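Local coordinates for protein 3-oxo-glucose-6-phosphate:glutamate aminotransferase (Bacillus subtilis subsp. subtilis, PDB 4K2M) that catalyses the reversible pyridoxal phosphate-dependent transamination of 3-dehydro-glucose 6-phosphate with glutamate to kanosamine 6-phosphate, a step in antibiotic biosynthesis, at residues Asp52-Tyr60 with Leu314-Arg325. Residues are numbered along the deposited sequence; the frame is centred on the assembly and turned at random.
Sequences DIEHDLFNY and LNNFKRLFLADR. With ACT (acetate ion), chain F.
Apolar and aromatic contacts centre on Phe321, whose ring is met on the same side by Ile53 and, obliquely, by Phe58. Ile53 CG2 sits squarely over the middle of that ring face, a CH-pi contact 3.5 Å from the Phe321 centroid, while its CD1 reaches on to the edge of the Phe317 ring. The planes of Phe58 and Phe321 are 35° apart, with Phe58 CE2 3.4 Å from Phe321 CD2. Leu57 branches two ways, CD1 against Phe317 CE2 at 3.8 Å and CD2 against Leu314 CD1, and Leu322 packs its isobutyl end on Phe58 CE1 and CZ.

Lys318 joins the apolar and polar parts. A bend at chi3 (80°) folds its chain across one face of Phe58, with CE 3.8 Å from the ring centroid and NZ in a cation-pi contact. The same ammonium donates to Leu57 O (3.0 Å from NZ), so a carbonyl near the end of helix 53-57 is tied to the long helix; Pro419 O is a weak second acceptor.

Towards Arg325 the polar links run partly through a water. Water 1 donates to Glu54 OE2 and accepts from Arg325 NE, bridging two atoms that lie 5.3 Å apart in groups of opposite charge, while the Glu54 carboxylate stands almost upright to the Phe321 ring at its edge. Arg325 NH2 makes only a weak bond to Tyr60 OH (3.2 Å); Asp427 holds both groups, and Gln426 accepts from Arg325 NH1.

Asp52 N-caps helix 53-57 through its OD1, bonded to His55 N. Far from the cofactor, this short helix runs roughly antiparallel to segment 314-325 of helix 312-329 (signed crossing angle -145°), docking NtdA's additional N-terminal domain onto its aspartate aminotransferase fold through large aliphatic and aromatic side chains from the short helix and the residues just after it.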
# COMPACT_ATOMS: atom_id res chain seq x y z
N ASP A 52 -33.84 20.81 -8.85
CA ASP A 52 -33.49 21.27 -10.19
C ASP A 52 -32.03 20.90 -10.33
O ASP A 52 -31.21 21.42 -9.58
CB ASP A 52 -33.62 22.79 -10.33
CG ASP A 52 -33.15 23.28 -11.70
OD1 ASP A 52 -32.00 23.78 -11.81
OD2 ASP A 52 -33.92 23.16 -12.67
N ILE A 53 -31.70 19.97 -11.23
CA ILE A 53 -30.35 19.42 -11.22
C ILE A 53 -29.30 20.49 -11.40
O ILE A 53 -28.33 20.55 -10.64
CB ILE A 53 -30.15 18.31 -12.25
CG1 ILE A 53 -30.99 17.10 -11.88
CG2 ILE A 53 -28.64 17.88 -12.31
CD1 ILE A 53 -31.21 16.16 -13.04
N GLU A 54 -29.49 21.35 -12.41
CA GLU A 54 -28.45 22.33 -12.73
C GLU A 54 -28.17 23.25 -11.55
O GLU A 54 -27.02 23.51 -11.22
CB GLU A 54 -28.79 23.12 -14.01
CG GLU A 54 -28.73 22.28 -15.31
CD GLU A 54 -30.07 21.66 -15.70
OE1 GLU A 54 -30.96 21.49 -14.82
OE2 GLU A 54 -30.22 21.35 -16.90
N HIS A 55 -29.21 23.72 -10.88
CA HIS A 55 -28.99 24.60 -9.75
C HIS A 55 -28.61 23.85 -8.47
O HIS A 55 -27.65 24.24 -7.77
CB HIS A 55 -30.20 25.49 -9.47
CG HIS A 55 -29.96 26.44 -8.35
ND1 HIS A 55 -29.11 27.52 -8.47
CD2 HIS A 55 -30.41 26.45 -7.07
CE1 HIS A 55 -29.07 28.17 -7.32
NE2 HIS A 55 -29.84 27.53 -6.45
N ASP A 56 -29.36 22.81 -8.13
CA ASP A 56 -29.23 22.21 -6.80
C ASP A 56 -28.03 21.28 -6.68
O ASP A 56 -27.39 21.22 -5.62
CB ASP A 56 -30.52 21.49 -6.38
CG ASP A 56 -31.68 22.46 -6.19
OD1 ASP A 56 -31.47 23.50 -5.54
OD2 ASP A 56 -32.78 22.17 -6.70
N LEU A 57 -27.69 20.57 -7.76
CA LEU A 57 -26.54 19.68 -7.71
C LEU A 57 -25.26 20.33 -8.21
O LEU A 57 -24.17 20.00 -7.75
CB LEU A 57 -26.79 18.39 -8.50
CG LEU A 57 -27.99 17.57 -8.04
CD1 LEU A 57 -27.99 16.19 -8.69
CD2 LEU A 57 -28.01 17.45 -6.51
N PHE A 58 -25.38 21.26 -9.16
CA PHE A 58 -24.19 21.83 -9.80
C PHE A 58 -23.94 23.30 -9.50
O PHE A 58 -22.89 23.83 -9.85
CB PHE A 58 -24.26 21.63 -11.32
CG PHE A 58 -24.01 20.21 -11.75
CD1 PHE A 58 -22.72 19.77 -12.01
CD2 PHE A 58 -25.07 19.31 -11.88
CE1 PHE A 58 -22.48 18.46 -12.40
CE2 PHE A 58 -24.84 17.99 -12.27
CZ PHE A 58 -23.55 17.57 -12.53
N ASN A 59 -24.91 23.95 -8.86
CA ASN A 59 -24.84 25.39 -8.61
C ASN A 59 -24.45 26.15 -9.89
O ASN A 59 -23.55 27.00 -9.88
CB ASN A 59 -23.85 25.71 -7.48
CG ASN A 59 -23.96 27.16 -7.00
OD1 ASN A 59 -25.03 27.75 -7.05
ND2 ASN A 59 -22.85 27.72 -6.53
N TYR A 60 -25.14 25.84 -10.99
CA TYR A 60 -24.84 26.38 -12.32
C TYR A 60 -24.76 27.91 -12.26
O TYR A 60 -25.71 28.57 -11.81
CB TYR A 60 -25.95 25.98 -13.29
CG TYR A 60 -25.69 26.22 -14.78
CD1 TYR A 60 -24.41 26.50 -15.25
CD2 TYR A 60 -26.72 26.17 -15.69
CE1 TYR A 60 -24.17 26.72 -16.61
CE2 TYR A 60 -26.51 26.38 -17.05
CZ TYR A 60 -25.23 26.64 -17.51
OH TYR A 60 -25.03 26.84 -18.87
N LEU A 314 -24.50 9.81 -5.32
CA LEU A 314 -24.69 11.18 -5.80
C LEU A 314 -23.63 11.53 -6.84
O LEU A 314 -23.93 12.09 -7.89
CB LEU A 314 -24.62 12.18 -4.66
CG LEU A 314 -24.58 13.65 -5.11
CD1 LEU A 314 -25.90 14.05 -5.78
CD2 LEU A 314 -24.24 14.59 -3.96
N ASN A 315 -22.38 11.16 -6.56
CA ASN A 315 -21.30 11.48 -7.49
C ASN A 315 -21.43 10.77 -8.81
O ASN A 315 -21.19 11.36 -9.88
CB ASN A 315 -19.93 11.20 -6.85
CG ASN A 315 -19.48 12.29 -5.92
OD1 ASN A 315 -20.04 13.41 -5.90
ND2 ASN A 315 -18.44 12.00 -5.13
N ASN A 316 -21.82 9.50 -8.77
CA ASN A 316 -22.01 8.76 -10.02
C ASN A 316 -23.18 9.36 -10.79
O ASN A 316 -23.12 9.45 -12.02
CB ASN A 316 -22.21 7.26 -9.78
CG ASN A 316 -20.90 6.49 -9.83
OD1 ASN A 316 -19.82 7.08 -9.72
ND2 ASN A 316 -20.99 5.18 -10.04
N PHE A 317 -24.22 9.79 -10.09
CA PHE A 317 -25.31 10.45 -10.79
C PHE A 317 -24.83 11.75 -11.47
O PHE A 317 -25.17 12.03 -12.63
CB PHE A 317 -26.49 10.76 -9.85
CG PHE A 317 -27.62 11.43 -10.56
CD1 PHE A 317 -28.55 10.67 -11.27
CD2 PHE A 317 -27.73 12.82 -10.56
CE1 PHE A 317 -29.59 11.29 -11.95
CE2 PHE A 317 -28.76 13.44 -11.23
CZ PHE A 317 -29.69 12.69 -11.92
N LYS A 318 -24.01 12.52 -10.76
CA LYS A 318 -23.52 13.77 -11.35
C LYS A 318 -22.68 13.49 -12.59
O LYS A 318 -22.77 14.23 -13.58
CB LYS A 318 -22.75 14.59 -10.31
CG LYS A 318 -23.67 15.25 -9.26
CD LYS A 318 -22.86 16.11 -8.29
CE LYS A 318 -22.52 17.46 -8.91
NZ LYS A 318 -21.69 18.28 -7.96
N ARG A 319 -21.86 12.45 -12.54
CA ARG A 319 -21.11 12.03 -13.72
C ARG A 319 -22.01 11.70 -14.89
O ARG A 319 -21.73 12.10 -16.03
CB ARG A 319 -20.22 10.82 -13.40
CG ARG A 319 -19.06 11.15 -12.49
CD ARG A 319 -18.29 9.85 -12.19
NE ARG A 319 -17.12 10.10 -11.35
CZ ARG A 319 -15.90 10.37 -11.82
NH1 ARG A 319 -15.70 10.43 -13.13
NH2 ARG A 319 -14.90 10.62 -10.98
N LEU A 320 -23.10 10.98 -14.62
CA LEU A 320 -24.04 10.63 -15.67
C LEU A 320 -24.67 11.90 -16.27
O LEU A 320 -24.83 12.01 -17.50
CB LEU A 320 -25.13 9.70 -15.13
CG LEU A 320 -26.37 9.53 -16.03
CD1 LEU A 320 -26.02 8.82 -17.33
CD2 LEU A 320 -27.49 8.80 -15.28
N PHE A 321 -25.04 12.84 -15.40
CA PHE A 321 -25.66 14.07 -15.88
C PHE A 321 -24.70 14.80 -16.80
O PHE A 321 -25.09 15.27 -17.87
CB PHE A 321 -26.06 15.00 -14.72
CG PHE A 321 -26.77 16.25 -15.17
CD1 PHE A 321 -28.13 16.21 -15.45
CD2 PHE A 321 -26.08 17.44 -15.34
CE1 PHE A 321 -28.81 17.35 -15.88
CE2 PHE A 321 -26.75 18.59 -15.77
CZ PHE A 321 -28.12 18.53 -16.05
N LEU A 322 -23.44 14.88 -16.39
CA LEU A 322 -22.42 15.50 -17.22
C LEU A 322 -22.27 14.79 -18.57
O LEU A 322 -22.17 15.45 -19.60
CB LEU A 322 -21.07 15.52 -16.50
CG LEU A 322 -21.02 16.53 -15.35
CD1 LEU A 322 -19.76 16.28 -14.52
CD2 LEU A 322 -21.05 17.99 -15.86
N ALA A 323 -22.25 13.46 -18.55
CA ALA A 323 -22.07 12.70 -19.79
C ALA A 323 -23.26 12.93 -20.71
O ALA A 323 -23.09 13.15 -21.91
CB ALA A 323 -21.89 11.21 -19.49
N ASP A 324 -24.45 12.90 -20.14
CA ASP A 324 -25.68 13.13 -20.90
C ASP A 324 -25.65 14.52 -21.54
O ASP A 324 -26.07 14.69 -22.69
CB ASP A 324 -26.89 13.00 -19.97
CG ASP A 324 -28.22 13.25 -20.67
OD1 ASP A 324 -28.52 12.58 -21.68
OD2 ASP A 324 -28.97 14.12 -20.19
N ARG A 325 -25.12 15.49 -20.81
CA ARG A 325 -25.10 16.88 -21.28
C ARG A 325 -24.11 17.04 -22.44
O ARG A 325 -24.41 17.71 -23.43
CB ARG A 325 -24.76 17.82 -20.13
CG ARG A 325 -25.05 19.31 -20.39
CD ARG A 325 -25.10 20.07 -19.07
NE ARG A 325 -25.48 21.48 -19.22
CZ ARG A 325 -24.62 22.49 -19.38
NH1 ARG A 325 -23.33 22.26 -19.44
NH2 ARG A 325 -25.07 23.74 -19.48
C ACT F . -12.21 11.10 -12.79
O ACT F . -13.34 11.13 -13.23
OXT ACT F . -12.03 11.22 -11.58
CH3 ACT F . -11.04 10.93 -13.73
O HOH W 1 -28.29 21.05 -18.78